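Local coordinates for protein C2 toxin component I (Clostridium botulinum, PDB 2J3X) that probably transfers ADP-ribose from NAD to actin, as the enzymatic component of the binary C2 toxin, at residues Val39-Leu44 / Gly175-Lys180; Glu83-Ala88 / Ser184-Gln189; Thr142-Ile147 / Asp220-Gly225; Ile147-Asn152 / Thr166-Thr171. The protein carries 2 engineered substitutions. All blocks are in the same frame, centred on the assembly; numbering follows the deposited sequence.

Contact 1 of 4, residues Val39-Leu44 / Gly175-Lys180; sequences VAVNQL and GVLNDK
Leu-177 sends one methyl, CD2, against Leu-44 and Val-41 of the 39-44 segment, and the apolar contact is built around that methyl. Its CD2 lies 4.1 Å from Leu-44 CB and equally 4.1 Å from Leu-44 CD1, so it rests along the flank of the second leucine, the two side chains crossing obliquely. Val-41 adds a looser touch, its CG1 4.4 Å from Leu-177 CD2. In Leu-177 the CG stands anti to the carbonyl carbon (chi1 -64°), which lifts the branch off the strand toward the helix. Branched aliphatic side chains suit all three places, since each offers methyls and nothing that needs a hydrogen bond.

Leu-44 N donates to Val-41 O at 2.9 Å, and the three-residue spacing leaves Val-41 and Leu-44 on the same side, both against Leu-177. That carbonyl oxygen also faces the CD2 methyl of Leu-177, but its partner on Leu-44 already satisfies it.

Polar groups gather farther along the strand segment. Asn-178 ND2 donates to Asp-179 O at 2.8 Å, a bent, local bond (138°) that ties the amide to the carbonyl oxygen of the following residue. Asn-178 OD1 takes a bond from Lys-23 NZ, and Asp-179 makes a salt bridge with Lys-47.

Two kinds of chemistry are thus kept apart. Between these two segments the contact is one of dispersion among a few aliphatic carbons, and it does not by itself set the helix on the strand; Lys-23 and Lys-47 tie the strand end to helices 15-30 and 47-59 by directional, polar bonds.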
# COMPACT_ATOMS: atom_id res chain seq x y z
N VAL A 39 -16.33 -2.03 22.88
CA VAL A 39 -16.25 -0.58 22.95
C VAL A 39 -15.54 -0.08 21.70
O VAL A 39 -16.02 0.84 21.02
CB VAL A 39 -15.53 -0.10 24.22
CG1 VAL A 39 -15.25 1.41 24.17
CG2 VAL A 39 -16.34 -0.48 25.45
N ALA A 40 -14.46 -0.76 21.32
CA ALA A 40 -13.67 -0.33 20.14
C ALA A 40 -14.48 -0.44 18.86
O ALA A 40 -14.47 0.47 18.04
CB ALA A 40 -12.39 -1.17 20.05
N VAL A 41 -15.19 -1.56 18.69
CA VAL A 41 -15.99 -1.78 17.50
C VAL A 41 -17.23 -0.85 17.45
O VAL A 41 -17.57 -0.29 16.39
CB VAL A 41 -16.42 -3.27 17.39
CG1 VAL A 41 -17.63 -3.44 16.42
CG2 VAL A 41 -15.23 -4.11 16.99
N ASN A 42 -17.88 -0.68 18.59
CA ASN A 42 -19.07 0.18 18.68
C ASN A 42 -18.81 1.61 18.29
O ASN A 42 -19.70 2.29 17.78
CB ASN A 42 -19.55 0.25 20.12
CG ASN A 42 -20.58 -0.79 20.43
OD1 ASN A 42 -20.76 -1.14 21.60
ND2 ASN A 42 -21.30 -1.23 19.41
N GLN A 43 -17.61 2.10 18.58
CA GLN A 43 -17.27 3.46 18.26
C GLN A 43 -17.25 3.66 16.73
O GLN A 43 -17.40 4.78 16.27
CB GLN A 43 -15.95 3.86 18.91
CG GLN A 43 -16.05 4.05 20.43
CD GLN A 43 -14.76 4.56 21.01
OE1 GLN A 43 -14.50 5.76 21.03
NE2 GLN A 43 -13.92 3.65 21.45
N LEU A 44 -17.09 2.57 15.96
CA LEU A 44 -17.08 2.67 14.51
C LEU A 44 -18.45 3.08 13.97
O LEU A 44 -18.55 3.37 12.78
CB LEU A 44 -16.64 1.35 13.83
CG LEU A 44 -15.21 0.87 14.13
CD1 LEU A 44 -14.99 -0.55 13.52
CD2 LEU A 44 -14.16 1.84 13.55
N GLY A 175 -16.37 -8.46 10.32
CA GLY A 175 -17.26 -7.86 11.25
C GLY A 175 -18.40 -7.28 10.46
O GLY A 175 -18.36 -7.28 9.21
N VAL A 176 -19.41 -6.82 11.18
CA VAL A 176 -20.56 -6.17 10.55
C VAL A 176 -20.81 -4.84 11.19
O VAL A 176 -20.82 -4.72 12.43
CB VAL A 176 -21.85 -7.07 10.60
CG1 VAL A 176 -23.05 -6.28 10.00
CG2 VAL A 176 -21.59 -8.37 9.81
N LEU A 177 -21.01 -3.84 10.34
CA LEU A 177 -21.32 -2.51 10.80
C LEU A 177 -22.61 -2.03 10.17
O LEU A 177 -22.90 -2.38 9.04
CB LEU A 177 -20.21 -1.58 10.34
CG LEU A 177 -18.79 -1.80 10.89
CD1 LEU A 177 -17.93 -0.67 10.32
CD2 LEU A 177 -18.75 -1.86 12.44
N ASN A 178 -23.38 -1.18 10.85
CA ASN A 178 -24.48 -0.52 10.09
C ASN A 178 -24.78 0.88 10.57
O ASN A 178 -24.47 1.20 11.70
CB ASN A 178 -25.76 -1.31 10.21
CG ASN A 178 -26.38 -1.14 11.56
OD1 ASN A 178 -25.85 -1.62 12.56
ND2 ASN A 178 -27.47 -0.38 11.63
N ASP A 179 -25.37 1.70 9.72
CA ASP A 179 -25.98 2.92 10.21
C ASP A 179 -27.48 2.86 9.94
O ASP A 179 -28.07 1.76 9.90
CB ASP A 179 -25.32 4.16 9.62
CG ASP A 179 -25.36 4.19 8.11
OD1 ASP A 179 -26.20 3.48 7.54
OD2 ASP A 179 -24.54 4.93 7.50
N LYS A 180 -28.12 4.00 9.73
CA LYS A 180 -29.55 3.93 9.48
C LYS A 180 -29.83 3.24 8.15
O LYS A 180 -30.70 2.38 8.11
CB LYS A 180 -30.29 5.28 9.61
CG LYS A 180 -31.85 5.15 9.60
CD LYS A 180 -32.61 6.48 9.27
CE LYS A 180 -32.93 7.30 10.53
NZ LYS A 180 -31.71 7.85 11.26

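Contact 2 of 4, residues Glu83-Ala88 / Ser184-Gln189; sequences ERIREA and SLLLNQ. With SO4 (sulfate ion), chain M.
The guanidinium of Arg-86 meets Gln-189 and a sulfate ion at its edge, both near its plane. On the side carrying NE and NH2 a single oxygen is gripped twice: Arg-86 NE reaches Gln-189 OE1 at 2.9 Å (146°), and Arg-86 NH2 reaches the same Gln-189 OE1, also at 2.9 Å (143°). The two nitrogens come to that oxygen from the same face of the amide, which is turned 39° from the guanidinium. At the remaining nitrogen, Arg-86 NH1 donates to sulfate O3 at 3.0 Å. An arginine chain extended from CG to NE spans the distance from the helix, and its flat, many-handed end can serve both acceptors at once. Gln-189 suits the partner's role because its NE2 is held by Phe-144 O and Ser-57 O, which fixes the amide so that OE1 faces the arginine.

Glu-83 OE2 lies 2.5 Å from sulfate O1. Lys-72 and Lys-224 also bind the sulfate, which probably came from the crystallisation liquor.

One water joins the backbone of the helix to the other segment, donating to Arg-86 O at 2.7 Å and to Asn-188 OD1 at 2.6 Å. Deeper in, the contact turns apolar: Ile-85 CG2 meets Leu-186 CD2 at 3.8 Å, the side chains crossing at about a right angle.

This is helix-on-sheet packing in the N-terminal ADP-ribosyltransferase-like part of the protein, next to an anion site: Ile-85 of helix 77-90 packs on strand 183-187, while Asn-188 and Gln-189, at its C-terminal side, make the polar margin.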
# COMPACT_ATOMS: atom_id res chain seq x y z
N GLU A 83 -5.82 -2.38 17.51
CA GLU A 83 -5.49 -3.77 17.85
C GLU A 83 -6.75 -4.55 18.26
O GLU A 83 -6.91 -5.73 17.90
CB GLU A 83 -4.45 -3.76 18.95
CG GLU A 83 -3.08 -3.21 18.46
CD GLU A 83 -2.06 -2.95 19.58
OE1 GLU A 83 -2.48 -2.88 20.74
OE2 GLU A 83 -0.85 -2.86 19.25
N ARG A 84 -7.64 -3.90 19.01
CA ARG A 84 -8.89 -4.55 19.47
C ARG A 84 -9.85 -4.88 18.33
O ARG A 84 -10.52 -5.91 18.37
CB ARG A 84 -9.57 -3.69 20.53
CG ARG A 84 -8.83 -3.79 21.90
CD ARG A 84 -9.22 -2.67 22.86
NE ARG A 84 -8.30 -2.67 24.01
CZ ARG A 84 -8.11 -1.61 24.81
NH1 ARG A 84 -8.80 -0.46 24.63
NH2 ARG A 84 -7.22 -1.70 25.81
N ILE A 85 -9.91 -3.99 17.35
CA ILE A 85 -10.73 -4.22 16.14
C ILE A 85 -10.13 -5.41 15.38
O ILE A 85 -10.84 -6.31 14.93
CB ILE A 85 -10.87 -2.94 15.27
CG1 ILE A 85 -11.71 -1.89 15.99
CG2 ILE A 85 -11.56 -3.27 13.92
CD1 ILE A 85 -11.52 -0.45 15.41
N ARG A 86 -8.81 -5.44 15.22
CA ARG A 86 -8.15 -6.56 14.55
C ARG A 86 -8.47 -7.85 15.24
O ARG A 86 -8.75 -8.87 14.57
CB ARG A 86 -6.62 -6.38 14.53
CG ARG A 86 -6.14 -5.26 13.61
CD ARG A 86 -4.62 -5.28 13.73
NE ARG A 86 -3.98 -4.10 13.13
CZ ARG A 86 -2.72 -3.73 13.37
NH1 ARG A 86 -1.95 -4.42 14.23
NH2 ARG A 86 -2.24 -2.66 12.74
N GLU A 87 -8.38 -7.82 16.56
CA GLU A 87 -8.66 -9.01 17.37
C GLU A 87 -10.12 -9.45 17.27
O GLU A 87 -10.39 -10.67 17.15
CB GLU A 87 -8.28 -8.73 18.82
CG GLU A 87 -8.42 -9.88 19.78
CD GLU A 87 -8.06 -9.51 21.24
OE1 GLU A 87 -7.56 -8.40 21.49
OE2 GLU A 87 -8.29 -10.33 22.14
N ALA A 88 -11.04 -8.50 17.25
CA ALA A 88 -12.48 -8.82 17.08
C ALA A 88 -12.72 -9.48 15.71
O ALA A 88 -13.45 -10.48 15.57
CB ALA A 88 -13.32 -7.54 17.22
N SER A 184 -22.69 -2.94 6.21
CA SER A 184 -21.38 -3.24 5.62
C SER A 184 -20.65 -4.33 6.39
O SER A 184 -20.82 -4.50 7.61
CB SER A 184 -20.46 -1.98 5.60
OG SER A 184 -21.07 -0.92 4.90
N LEU A 185 -19.84 -5.07 5.68
CA LEU A 185 -18.85 -5.92 6.40
C LEU A 185 -17.61 -5.06 6.64
O LEU A 185 -17.34 -4.13 5.89
CB LEU A 185 -18.42 -7.13 5.60
CG LEU A 185 -19.51 -8.03 4.97
CD1 LEU A 185 -18.96 -9.27 4.37
CD2 LEU A 185 -20.58 -8.36 6.05
N LEU A 186 -16.86 -5.42 7.66
CA LEU A 186 -15.57 -4.81 7.92
C LEU A 186 -14.58 -5.95 7.75
O LEU A 186 -14.75 -7.02 8.35
CB LEU A 186 -15.53 -4.28 9.37
CG LEU A 186 -14.24 -3.48 9.63
CD1 LEU A 186 -14.19 -2.23 8.76
CD2 LEU A 186 -14.17 -3.13 11.10
N LEU A 187 -13.53 -5.74 6.96
CA LEU A 187 -12.53 -6.80 6.76
C LEU A 187 -11.14 -6.28 7.19
O LEU A 187 -10.99 -5.07 7.41
CB LEU A 187 -12.47 -7.28 5.29
CG LEU A 187 -13.80 -7.50 4.59
CD1 LEU A 187 -13.48 -7.83 3.13
CD2 LEU A 187 -14.55 -8.65 5.23
N ASN A 188 -10.18 -7.19 7.35
CA ASN A 188 -8.85 -6.89 7.85
C ASN A 188 -8.17 -5.80 7.01
O ASN A 188 -8.48 -5.57 5.82
CB ASN A 188 -8.00 -8.16 7.75
CG ASN A 188 -8.34 -9.17 8.82
OD1 ASN A 188 -8.87 -8.79 9.86
ND2 ASN A 188 -7.93 -10.41 8.64
N GLN A 189 -7.16 -5.18 7.63
CA GLN A 189 -6.32 -4.25 6.94
C GLN A 189 -5.51 -4.98 5.85
O GLN A 189 -5.20 -6.19 5.96
CB GLN A 189 -5.26 -3.75 7.94
CG GLN A 189 -5.82 -2.90 9.08
CD GLN A 189 -4.69 -2.13 9.77
OE1 GLN A 189 -4.51 -2.27 10.96
NE2 GLN A 189 -3.92 -1.30 9.00
S SO4 M . 0.57 -4.67 16.72
O1 SO4 M . -0.29 -3.45 16.87
O2 SO4 M . -0.20 -5.77 17.29
O3 SO4 M . 0.77 -4.97 15.30
O4 SO4 M . 1.85 -4.51 17.43
O HOH W 1 -7.67 -9.06 12.12

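Contact 3 of 4, residues Thr142-Ile147 / Asp220-Gly225; sequences TKFSFI and DFYNKG. With SO4 (sulfate ion), chain M.
Tyr-222 reaches across to Phe-144 and Thr-142. Its CB points toward the 142-147 segment, and with CG anti to the carbonyl carbon (chi1 -55°) the ring carries on in that direction. Over one face of the ring, near the CD1 side of its rim, Asp-220 OD1 lies 3.5 Å above the plane of Tyr-222. The same oxygen, also bonded by Tyr-298 OH, accepts Tyr-222 N at 2.9 Å (159°), an Asx turn that shapes the backbone from which the ring projects. Aspartate fits here because its short side chain can fold back on its own loop.

Farther out, Tyr-222 CE1 comes 4.0 Å from Phe-144 CD1, meeting the Phe-144 ring at its edge. At the end, the Tyr-222 OH lies 3.8 Å from Thr-142 CG2, the two side chains approaching from opposite directions. Threonine divides its functions: its methyl faces the tyrosine, while OG1 is bonded to Ser-192 OG and Arg-366 NH2. The Phe-144 ring has Thr-142 O 4.0 Å above one face, toward the rim, and packs edge-to-face with Phe-62.

On the same loop, Lys-224 NZ donates to sulfate O3 at 2.8 Å; its long extended chain carries the charge out to the anion.

The contact joins the two halves of the chain. Strand 141-143, an outermost strand of the eight-stranded sheet, and Phe-144 meet the loop between strand 206-216 and helix 227-234. Beyond it lies the second sheet: Tyr-222 touches Tyr-298 on strand 295-301, Asp-220 forms a salt bridge with Arg-366 of strand 363-369, and Arg-402 of strand 397-411 bonds to Thr-142 O.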
# COMPACT_ATOMS: atom_id res chain seq x y z
N THR A 142 -3.70 -1.31 -2.96
CA THR A 142 -3.88 -1.78 -1.60
C THR A 142 -4.69 -0.81 -0.75
O THR A 142 -4.44 0.43 -0.73
CB THR A 142 -2.46 -1.96 -0.97
OG1 THR A 142 -1.68 -2.77 -1.86
CG2 THR A 142 -2.53 -2.59 0.46
N LYS A 143 -5.63 -1.36 0.03
CA LYS A 143 -6.33 -0.62 1.05
C LYS A 143 -5.58 -0.85 2.37
O LYS A 143 -5.64 -1.90 2.96
CB LYS A 143 -7.78 -1.14 1.16
CG LYS A 143 -8.63 -0.24 2.13
CD LYS A 143 -9.17 1.01 1.41
CE LYS A 143 -10.05 1.83 2.36
NZ LYS A 143 -10.46 3.02 1.55
N PHE A 144 -4.79 0.15 2.77
CA PHE A 144 -3.97 -0.02 3.97
C PHE A 144 -4.78 -0.17 5.25
O PHE A 144 -4.38 -0.93 6.14
CB PHE A 144 -2.98 1.16 4.09
CG PHE A 144 -2.12 1.31 2.90
CD1 PHE A 144 -1.15 0.33 2.54
CD2 PHE A 144 -2.25 2.46 2.09
CE1 PHE A 144 -0.32 0.53 1.40
CE2 PHE A 144 -1.44 2.65 0.96
CZ PHE A 144 -0.48 1.68 0.61
N SER A 145 -5.93 0.49 5.32
CA SER A 145 -6.78 0.45 6.51
C SER A 145 -7.67 -0.78 6.40
O SER A 145 -7.55 -1.54 5.46
CB SER A 145 -7.66 1.70 6.62
OG SER A 145 -8.55 1.77 5.48
N PHE A 146 -8.54 -0.97 7.40
CA PHE A 146 -9.63 -1.94 7.26
C PHE A 146 -10.40 -1.56 6.00
O PHE A 146 -10.49 -0.36 5.66
CB PHE A 146 -10.56 -1.80 8.45
CG PHE A 146 -9.85 -2.02 9.74
CD1 PHE A 146 -9.40 -3.31 10.11
CD2 PHE A 146 -9.55 -0.92 10.55
CE1 PHE A 146 -8.72 -3.53 11.35
CE2 PHE A 146 -8.88 -1.11 11.79
CZ PHE A 146 -8.47 -2.39 12.18
N ILE A 147 -10.97 -2.56 5.35
CA ILE A 147 -11.75 -2.34 4.14
C ILE A 147 -13.21 -2.61 4.48
O ILE A 147 -13.52 -3.47 5.34
CB ILE A 147 -11.17 -3.21 2.99
CG1 ILE A 147 -11.69 -2.80 1.62
CG2 ILE A 147 -11.37 -4.70 3.27
CD1 ILE A 147 -11.05 -3.63 0.47
N ASP A 220 3.63 -8.16 1.66
CA ASP A 220 4.13 -6.83 2.10
C ASP A 220 4.18 -6.90 3.63
O ASP A 220 3.18 -7.32 4.28
CB ASP A 220 3.10 -5.78 1.69
CG ASP A 220 3.52 -4.33 1.94
OD1 ASP A 220 4.43 -4.04 2.78
OD2 ASP A 220 2.85 -3.46 1.33
N PHE A 221 5.33 -6.52 4.22
CA PHE A 221 5.51 -6.63 5.67
C PHE A 221 5.47 -5.28 6.38
O PHE A 221 5.61 -5.23 7.63
CB PHE A 221 6.87 -7.29 5.94
CG PHE A 221 6.97 -8.68 5.28
CD1 PHE A 221 6.24 -9.74 5.81
CD2 PHE A 221 7.75 -8.87 4.12
CE1 PHE A 221 6.32 -11.02 5.17
CE2 PHE A 221 7.84 -10.12 3.47
CZ PHE A 221 7.10 -11.19 4.01
N TYR A 222 5.16 -4.24 5.61
CA TYR A 222 4.97 -2.86 6.17
C TYR A 222 6.16 -2.57 7.10
O TYR A 222 7.32 -2.84 6.69
CB TYR A 222 3.58 -2.67 6.86
CG TYR A 222 2.49 -3.03 5.88
CD1 TYR A 222 2.19 -2.22 4.80
CD2 TYR A 222 1.80 -4.23 6.04
CE1 TYR A 222 1.18 -2.58 3.89
CE2 TYR A 222 0.82 -4.63 5.12
CZ TYR A 222 0.54 -3.81 4.05
OH TYR A 222 -0.45 -4.26 3.18
N ASN A 223 5.91 -2.04 8.29
CA ASN A 223 7.01 -1.66 9.20
C ASN A 223 7.67 -2.85 9.92
O ASN A 223 8.78 -2.72 10.44
CB ASN A 223 6.54 -0.59 10.20
CG ASN A 223 5.46 -1.08 11.10
OD1 ASN A 223 4.79 -2.10 10.82
ND2 ASN A 223 5.23 -0.34 12.18
N LYS A 224 7.04 -4.04 9.86
CA LYS A 224 7.55 -5.20 10.63
C LYS A 224 8.69 -5.91 9.90
O LYS A 224 9.57 -6.48 10.53
CB LYS A 224 6.40 -6.20 10.97
CG LYS A 224 5.52 -5.61 12.08
CD LYS A 224 4.26 -6.48 12.30
CE LYS A 224 3.33 -5.91 13.40
NZ LYS A 224 1.96 -6.55 13.36
N GLY A 225 8.66 -5.86 8.56
CA GLY A 225 9.70 -6.56 7.73
C GLY A 225 9.55 -8.06 7.88
O GLY A 225 8.56 -8.54 8.47
S SO4 M . 0.57 -4.67 16.72
O1 SO4 M . -0.29 -3.45 16.87
O2 SO4 M . -0.20 -5.77 17.29
O3 SO4 M . 0.77 -4.97 15.30
O4 SO4 M . 1.85 -4.51 17.43

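Contact 4 of 4, residues Ile147-Asn152 / Thr166-Thr171; sequences ISLGLN and TRVPTT
Leu-149 reaches Thr-166 and Val-168 because its CG is set anti to the backbone N (chi1 -176°), and a chi2 of 84° turns CD1 toward Thr-166 and CD2 toward Val-168. On the other segment, Thr-166 places OG1 opposite its own N (chi1 -167°), leaving CG2 between N and carbonyl carbon, where it meets the leucine.

The touching atoms are all methyls. Leu-149 CD1 is 3.7 Å from Thr-166 CG2, and Leu-149 CD2 is 3.9 Å from Val-168 CG2; the same valine methyl lies 4.2 Å from Leu-149 CD1. Leucine and valine run alongside with opposed directions, whereas leucine and threonine meet at a slant. A threonine is at home beside these apolar groups because its hydroxyl is spent on Gly-213 O.

The two strands are not neighbours. Strand 98-102 runs between strands 147-150 and 162-168, antiparallel to both, and its backbone bonds to Gly-150 on one side and Thr-166 on the other. Leu-149 therefore packs past this intervening strand, touching Ala-98 and Val-102, while Leu-185 and Leu-187 of strand 183-187 extend the apolar cluster.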
# COMPACT_ATOMS: atom_id res chain seq x y z
N ILE A 147 -10.97 -2.56 5.35
CA ILE A 147 -11.75 -2.34 4.14
C ILE A 147 -13.21 -2.61 4.48
O ILE A 147 -13.52 -3.47 5.34
CB ILE A 147 -11.17 -3.21 2.99
CG1 ILE A 147 -11.69 -2.80 1.62
CG2 ILE A 147 -11.37 -4.70 3.27
CD1 ILE A 147 -11.05 -3.63 0.47
N SER A 148 -14.12 -1.82 3.91
CA SER A 148 -15.55 -1.96 4.19
C SER A 148 -16.21 -2.51 2.94
O SER A 148 -15.83 -2.13 1.85
CB SER A 148 -16.17 -0.61 4.50
OG SER A 148 -15.64 -0.07 5.72
N LEU A 149 -17.16 -3.43 3.09
CA LEU A 149 -17.88 -3.97 1.94
C LEU A 149 -19.35 -3.59 2.09
O LEU A 149 -20.05 -4.20 2.94
CB LEU A 149 -17.75 -5.49 1.89
CG LEU A 149 -18.39 -6.11 0.64
CD1 LEU A 149 -17.50 -6.12 -0.64
CD2 LEU A 149 -18.84 -7.58 0.94
N GLY A 150 -19.81 -2.58 1.36
CA GLY A 150 -21.23 -2.13 1.44
C GLY A 150 -22.12 -3.19 0.80
O GLY A 150 -21.78 -3.73 -0.24
N LEU A 151 -23.24 -3.52 1.45
CA LEU A 151 -23.99 -4.69 1.02
C LEU A 151 -25.12 -4.39 0.06
O LEU A 151 -25.65 -5.32 -0.56
CB LEU A 151 -24.57 -5.47 2.22
CG LEU A 151 -23.43 -6.04 3.08
CD1 LEU A 151 -24.03 -6.79 4.28
CD2 LEU A 151 -22.51 -6.94 2.29
N ASN A 152 -25.48 -3.12 -0.10
CA ASN A 152 -26.50 -2.80 -1.09
C ASN A 152 -26.30 -1.41 -1.68
O ASN A 152 -25.31 -0.72 -1.31
CB ASN A 152 -27.94 -2.98 -0.54
CG ASN A 152 -28.27 -2.02 0.59
OD1 ASN A 152 -27.76 -0.90 0.64
ND2 ASN A 152 -29.13 -2.46 1.53
N THR A 166 -16.92 -6.49 -5.63
CA THR A 166 -16.04 -7.62 -5.46
C THR A 166 -16.77 -8.74 -4.73
O THR A 166 -17.89 -8.56 -4.28
CB THR A 166 -14.73 -7.23 -4.70
OG1 THR A 166 -13.78 -8.30 -4.83
CG2 THR A 166 -15.00 -6.98 -3.22
N ARG A 167 -16.13 -9.88 -4.64
CA ARG A 167 -16.63 -11.04 -3.88
C ARG A 167 -15.58 -11.40 -2.82
O ARG A 167 -14.41 -11.64 -3.15
CB ARG A 167 -16.80 -12.18 -4.88
CG ARG A 167 -17.18 -13.55 -4.30
CD ARG A 167 -17.53 -14.45 -5.48
NE ARG A 167 -18.29 -15.61 -5.03
CZ ARG A 167 -19.47 -16.02 -5.49
NH1 ARG A 167 -20.13 -15.39 -6.47
NH2 ARG A 167 -20.01 -17.10 -4.94
N VAL A 168 -15.98 -11.44 -1.55
CA VAL A 168 -15.10 -11.85 -0.49
C VAL A 168 -15.29 -13.35 -0.28
O VAL A 168 -16.43 -13.81 -0.07
CB VAL A 168 -15.47 -11.14 0.82
CG1 VAL A 168 -14.48 -11.54 1.94
CG2 VAL A 168 -15.56 -9.62 0.59
N PRO A 169 -14.18 -14.12 -0.31
CA PRO A 169 -14.27 -15.58 -0.10
C PRO A 169 -14.73 -16.04 1.26
O PRO A 169 -14.41 -15.44 2.28
CB PRO A 169 -12.82 -16.04 -0.40
CG PRO A 169 -12.28 -14.96 -1.31
CD PRO A 169 -12.82 -13.71 -0.65
N THR A 170 -15.45 -17.18 1.30
CA THR A 170 -15.80 -17.82 2.55
C THR A 170 -14.50 -18.07 3.31
O THR A 170 -13.43 -18.21 2.69
CB THR A 170 -16.51 -19.20 2.36
OG1 THR A 170 -15.61 -20.03 1.66
CG2 THR A 170 -17.57 -19.07 1.41
N THR A 171 -14.63 -18.08 4.64
CA THR A 171 -13.60 -18.25 5.67
C THR A 171 -12.87 -16.95 6.02
O THR A 171 -12.15 -16.92 7.03
CB THR A 171 -12.54 -19.38 5.40
OG1 THR A 171 -11.57 -18.91 4.48
CG2 THR A 171 -13.16 -20.69 4.88

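Contacts 1, 2 and 4 follow three consecutive strands at one end of the eight-stranded sheet: 175-178, 183-187 and 147-150. Contacts 1 and 2, with centres 10 Å apart, share an apolar layer between the sheet and the helices, where Leu-44 CD1 meets Leu-186 CD2 at 3.6 Å. Leu-185 and Leu-187 alternate with Leu-186 and serve the opposite face, where contact 4 lies, about 13 Å from contact 2 between centres. The segments of contacts 3 and 4, centres 18 Å apart, share Ile-147, which takes no part in either. Contact 3 stands about 13 Å from contact 2, joined by Gln-189 NE2 and Phe-144 O, 2.9 Å apart. One sulfate is bound from both, by Arg-86 and Lys-224.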